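Local atomic coordinates of malonyl CoA-acyl carrier protein transacylase (Clostridium perfringens, PDB entry 3PTW), a protein that probably transfers malonyl groups from coenzyme A to the acyl carrier protein, the step that supplies chain-extending units for fatty acid synthesis. Residues S87-I99 / L245-I259. Residues are numbered along the deposited sequence; the frame is centred on the assembly and turned at random.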
loop_
_atom_site.group_PDB
_atom_site.type_symbol
_atom_site.label_atom_id
_atom_site.label_comp_id
_atom_site.label_asym_id
_atom_site.label_seq_id
_atom_site.Cartn_x
_atom_site.Cartn_y
_atom_site.Cartn_z
ATOM N N SER A 87 4.235 -6.499 9.846
ATOM C CA SER A 87 3.314 -5.763 8.982
ATOM C C SER A 87 3.894 -5.413 7.620
ATOM O O SER A 87 5.099 -5.511 7.393
ATOM C CB SER A 87 2.781 -4.507 9.686
ATOM O OG SER A 87 3.792 -3.544 9.914
ATOM N N CYS A 88 3.013 -5.035 6.701
ATOM C CA CYS A 88 3.435 -4.479 5.426
ATOM C C CYS A 88 2.257 -3.825 4.766
ATOM O O CYS A 88 1.140 -3.871 5.303
ATOM C CB CYS A 88 4.063 -5.545 4.517
ATOM S SG CYS A 88 2.952 -6.537 3.558
ATOM N N GLY A 89 2.529 -3.203 3.622
ATOM C CA GLY A 89 1.527 -2.569 2.785
ATOM C C GLY A 89 1.812 -2.841 1.314
ATOM O O GLY A 89 2.680 -3.661 0.970
ATOM N N LEU A 90 1.078 -2.156 0.441
ATOM C CA LEU A 90 1.241 -2.329 -1.002
ATOM C C LEU A 90 1.409 -0.930 -1.557
ATOM O O LEU A 90 0.419 -0.195 -1.728
ATOM C CB LEU A 90 0.011 -3.044 -1.592
ATOM C CG LEU A 90 -0.256 -3.412 -3.073
ATOM C CD1 LEU A 90 0.501 -2.608 -4.126
ATOM C CD2 LEU A 90 -0.061 -4.843 -3.340
ATOM N N SER A 91 2.677 -0.568 -1.799
ATOM C CA SER A 91 3.098 0.801 -2.108
ATOM C C SER A 91 2.866 1.737 -0.904
ATOM O O SER A 91 3.694 1.769 0.013
ATOM C CB SER A 91 2.477 1.323 -3.424
ATOM O OG SER A 91 2.899 2.649 -3.710
ATOM N N LEU A 92 1.749 2.464 -0.885
ATOM C CA LEU A 92 1.522 3.495 0.133
ATOM C C LEU A 92 1.459 2.977 1.571
ATOM O O LEU A 92 2.002 3.615 2.484
ATOM C CB LEU A 92 0.256 4.305 -0.167
ATOM C CG LEU A 92 -0.152 5.313 0.918
ATOM C CD1 LEU A 92 0.880 6.434 1.079
ATOM C CD2 LEU A 92 -1.527 5.885 0.637
ATOM N N GLY A 93 0.789 1.842 1.771
ATOM C CA GLY A 93 0.630 1.244 3.109
ATOM C C GLY A 93 1.942 0.832 3.781
ATOM O O GLY A 93 1.960 0.550 4.987
ATOM N N GLU A 94 3.038 0.814 3.015
ATOM C CA GLU A 94 4.371 0.582 3.584
ATOM C C GLU A 94 4.717 1.691 4.566
ATOM O O GLU A 94 5.391 1.446 5.573
ATOM C CB GLU A 94 5.442 0.496 2.496
ATOM C CG GLU A 94 6.884 0.354 3.028
ATOM C CD GLU A 94 7.766 -0.411 2.078
ATOM O OE1 GLU A 94 7.244 -1.323 1.379
ATOM O OE2 GLU A 94 8.982 -0.112 2.029
ATOM N N TYR A 95 4.217 2.901 4.289
ATOM C CA TYR A 95 4.369 4.023 5.226
ATOM C C TYR A 95 3.614 3.804 6.536
ATOM O O TYR A 95 4.161 4.067 7.596
ATOM C CB TYR A 95 4.018 5.369 4.575
ATOM C CG TYR A 95 5.092 5.806 3.604
ATOM C CD1 TYR A 95 6.132 6.638 4.013
ATOM C CD2 TYR A 95 5.091 5.354 2.280
ATOM C CE1 TYR A 95 7.137 7.019 3.134
ATOM C CE2 TYR A 95 6.102 5.732 1.391
ATOM C CZ TYR A 95 7.112 6.566 1.827
ATOM O OH TYR A 95 8.119 6.952 0.967
ATOM N N SER A 96 2.379 3.307 6.471
ATOM C CA SER A 96 1.624 3.025 7.696
ATOM C C SER A 96 2.345 1.962 8.527
ATOM O O SER A 96 2.299 1.991 9.746
ATOM C CB SER A 96 0.203 2.516 7.390
ATOM O OG SER A 96 -0.525 3.373 6.517
ATOM N N ALA A 97 2.959 0.995 7.855
ATOM C CA ALA A 97 3.712 -0.040 8.561
ATOM C C ALA A 97 4.927 0.582 9.277
ATOM O O ALA A 97 5.146 0.317 10.461
ATOM C CB ALA A 97 4.120 -1.151 7.610
ATOM N N LEU A 98 5.671 1.456 8.588
ATOM C CA LEU A 98 6.852 2.087 9.200
ATOM C C LEU A 98 6.515 3.015 10.368
ATOM O O LEU A 98 7.290 3.086 11.310
ATOM C CB LEU A 98 7.714 2.831 8.179
ATOM C CG LEU A 98 8.435 2.000 7.122
ATOM C CD1 LEU A 98 8.953 2.907 5.991
ATOM C CD2 LEU A 98 9.554 1.181 7.723
ATOM N N ILE A 99 5.380 3.719 10.290
ATOM C CA ILE A 99 4.857 4.498 11.408
ATOM C C ILE A 99 4.470 3.578 12.559
ATOM O O ILE A 99 4.805 3.844 13.706
ATOM C CB ILE A 99 3.616 5.370 11.011
ATOM C CG1 ILE A 99 4.017 6.493 10.046
ATOM C CG2 ILE A 99 2.898 5.927 12.278
ATOM C CD1 ILE A 99 2.832 7.131 9.258
ATOM N N LEU A 245 12.889 3.343 0.284
ATOM C CA LEU A 245 11.666 4.137 0.109
ATOM C C LEU A 245 11.786 4.960 -1.177
ATOM O O LEU A 245 10.805 5.199 -1.891
ATOM C CB LEU A 245 11.465 5.041 1.323
ATOM C CG LEU A 245 10.338 4.849 2.347
ATOM C CD1 LEU A 245 9.757 3.441 2.416
ATOM C CD2 LEU A 245 10.791 5.351 3.714
ATOM N N THR A 246 13.012 5.362 -1.475
ATOM C CA THR A 246 13.339 6.005 -2.745
ATOM C C THR A 246 13.078 5.037 -3.900
ATOM O O THR A 246 12.288 5.348 -4.785
ATOM C CB THR A 246 14.794 6.509 -2.722
ATOM O OG1 THR A 246 14.853 7.658 -1.869
ATOM C CG2 THR A 246 15.302 6.876 -4.118
ATOM N N SER A 247 13.743 3.877 -3.876
ATOM C CA SER A 247 13.524 2.794 -4.849
ATOM C C SER A 247 12.051 2.372 -5.057
ATOM O O SER A 247 11.640 2.073 -6.180
ATOM C CB SER A 247 14.337 1.561 -4.438
ATOM O OG SER A 247 15.723 1.833 -4.478
ATOM N N GLN A 248 11.263 2.355 -3.978
ATOM C CA GLN A 248 9.887 1.839 -4.005
ATOM C C GLN A 248 8.999 2.437 -5.103
ATOM O O GLN A 248 8.226 1.705 -5.751
ATOM C CB GLN A 248 9.214 2.007 -2.626
ATOM C CG GLN A 248 7.908 1.224 -2.473
ATOM C CD GLN A 248 6.979 1.803 -1.419
ATOM O OE1 GLN A 248 6.842 3.033 -1.294
ATOM N NE2 GLN A 248 6.322 0.929 -0.670
ATOM N N VAL A 249 9.082 3.757 -5.300
ATOM C CA VAL A 249 8.226 4.426 -6.288
ATOM C C VAL A 249 8.634 4.096 -7.739
ATOM O O VAL A 249 7.839 4.221 -8.661
ATOM C CB VAL A 249 8.154 5.972 -6.069
ATOM C CG1 VAL A 249 7.847 6.297 -4.603
ATOM C CG2 VAL A 249 9.448 6.662 -6.519
ATOM N N LYS A 250 9.858 3.640 -7.931
ATOM C CA LYS A 250 10.364 3.428 -9.297
ATOM C C LYS A 250 10.703 1.965 -9.633
ATOM O O LYS A 250 11.134 1.688 -10.750
ATOM C CB LYS A 250 11.567 4.326 -9.558
ATOM C CG LYS A 250 12.729 4.079 -8.608
ATOM C CD LYS A 250 14.036 4.389 -9.280
ATOM C CE LYS A 250 15.109 4.684 -8.266
ATOM N NZ LYS A 250 16.398 4.851 -8.964
ATOM N N LYS A 251 10.486 1.061 -8.662
ATOM C CA LYS A 251 10.768 -0.380 -8.765
ATOM C C LYS A 251 9.500 -1.217 -8.508
ATOM O O LYS A 251 8.539 -0.713 -7.942
ATOM C CB LYS A 251 11.848 -0.793 -7.749
ATOM C CG LYS A 251 13.270 -0.319 -8.059
ATOM C CD LYS A 251 13.648 -0.736 -9.446
ATOM C CE LYS A 251 15.016 -0.232 -9.895
ATOM N NZ LYS A 251 15.231 -0.873 -11.226
ATOM N N PRO A 252 9.518 -2.512 -8.886
ATOM C CA PRO A 252 8.390 -3.399 -8.671
ATOM C C PRO A 252 7.976 -3.515 -7.198
ATOM O O PRO A 252 8.835 -3.596 -6.316
ATOM C CB PRO A 252 8.931 -4.763 -9.158
ATOM C CG PRO A 252 9.916 -4.405 -10.198
ATOM C CD PRO A 252 10.591 -3.183 -9.647
ATOM N N VAL A 253 6.669 -3.537 -6.958
ATOM C CA VAL A 253 6.109 -3.870 -5.641
ATOM C C VAL A 253 5.977 -5.389 -5.524
ATOM O O VAL A 253 5.061 -5.997 -6.090
ATOM C CB VAL A 253 4.755 -3.178 -5.404
ATOM C CG1 VAL A 253 4.179 -3.534 -4.027
ATOM C CG2 VAL A 253 4.918 -1.674 -5.529
ATOM N N LEU A 254 6.905 -6.002 -4.794
ATOM C CA LEU A 254 6.886 -7.439 -4.597
ATOM C C LEU A 254 5.934 -7.816 -3.455
ATOM O O LEU A 254 6.354 -8.440 -2.468
ATOM C CB LEU A 254 8.312 -7.944 -4.341
ATOM C CG LEU A 254 9.229 -8.238 -5.534
ATOM C CD1 LEU A 254 8.860 -7.498 -6.796
ATOM C CD2 LEU A 254 10.699 -8.018 -5.221
ATOM N N PHE A 255 4.658 -7.430 -3.583
ATOM C CA PHE A 255 3.655 -7.743 -2.542
ATOM C C PHE A 255 3.496 -9.228 -2.259
ATOM O O PHE A 255 3.376 -9.626 -1.091
ATOM C CB PHE A 255 2.275 -7.158 -2.847
ATOM C CG PHE A 255 1.270 -7.347 -1.706
ATOM C CD1 PHE A 255 1.334 -6.542 -0.563
ATOM C CD2 PHE A 255 0.272 -8.316 -1.785
ATOM C CE1 PHE A 255 0.417 -6.702 0.489
ATOM C CE2 PHE A 255 -0.654 -8.485 -0.740
ATOM C CZ PHE A 255 -0.583 -7.671 0.393
ATOM N N ILE A 256 3.463 -10.045 -3.316
ATOM C CA ILE A 256 3.319 -11.492 -3.124
ATOM C C ILE A 256 4.469 -12.057 -2.278
ATOM O O ILE A 256 4.230 -12.855 -1.363
ATOM C CB ILE A 256 3.102 -12.299 -4.455
ATOM C CG1 ILE A 256 2.883 -13.792 -4.144
ATOM C CG2 ILE A 256 4.272 -12.123 -5.419
ATOM C CD1 ILE A 256 2.584 -14.671 -5.349
ATOM N N ASN A 257 5.698 -11.625 -2.561
ATOM C CA ASN A 257 6.862 -12.094 -1.803
ATOM C C ASN A 257 6.771 -11.666 -0.329
ATOM O O ASN A 257 7.105 -12.447 0.584
ATOM C CB ASN A 257 8.166 -11.594 -2.424
ATOM C CG ASN A 257 8.252 -11.854 -3.929
ATOM O OD1 ASN A 257 7.528 -11.255 -4.736
ATOM N ND2 ASN A 257 9.155 -12.733 -4.307
ATOM N N ASP A 258 6.307 -10.434 -0.115
ATOM C CA ASP A 258 6.103 -9.889 1.230
ATOM C C ASP A 258 5.184 -10.796 2.040
ATOM O O ASP A 258 5.522 -11.189 3.153
ATOM C CB ASP A 258 5.507 -8.471 1.180
ATOM C CG ASP A 258 6.524 -7.418 0.803
ATOM O OD1 ASP A 258 7.739 -7.633 1.034
ATOM O OD2 ASP A 258 6.111 -6.351 0.293
ATOM N N ILE A 259 4.035 -11.140 1.459
ATOM C CA ILE A 259 3.055 -12.007 2.123
ATOM C C ILE A 259 3.673 -13.370 2.433
ATOM O O ILE A 259 3.561 -13.868 3.553
ATOM C CB ILE A 259 1.762 -12.165 1.283
ATOM C CG1 ILE A 259 1.091 -10.804 1.071
ATOM C CG2 ILE A 259 0.810 -13.208 1.921
ATOM C CD1 ILE A 259 0.738 -10.033 2.387
HETATM O O HOH W 1 8.144 5.428 -1.077
#
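Leu90 meets Phe255 and Val253, and Ser91 meets Val253 and Gln248, at what has the sequence and shape of a nucleophile elbow, the tight strand-to-helix turn 89-93 with Gly89, Ser91 and Gly93 at the fixed positions of GxSxG; Ser91, with positive phi, is probably the acyl-carrying serine, as in other malonyl transferases. Segment 245-259 curls round this turn, one helix on each side. On the strand side, the Phe255 ring lodges against Cys88, Gly89 and Leu90. The ring edge meets Gly89 O, 3.5 Å from Phe255 CD1, while Cys88 SG approaches obliquely, 5.0 Å from the ring centroid. The two branches of Leu90 part: CD2 lies against Phe255 CG, CD1 against Val253 CG1 (3.8 Å) in the loop before helix 255-259, and Leu90 crosses each side chain at about a right angle. Asp258 OD2 and Gly89 O are tied together by Asn229, which also bonds Ser91 N.

On the helix side, Leu245 fills the hollow between Tyr95 and Leu98, its CG 3.4 Å from Tyr95 OH and its CD1 tip to tip with Leu98 CD1. A water clamps the phenol to Leu245 O and Gln248 OE1; Arg116 also bonds OE1 and is the main polar partner of the Ser91 side chain. The extended Gln248 chain carries NE2 to Ser91 O (2.8 Å, N-H...O angle 134°), and Glu94 N reaches that same oxygen from the opposite face of its carbonyl plane.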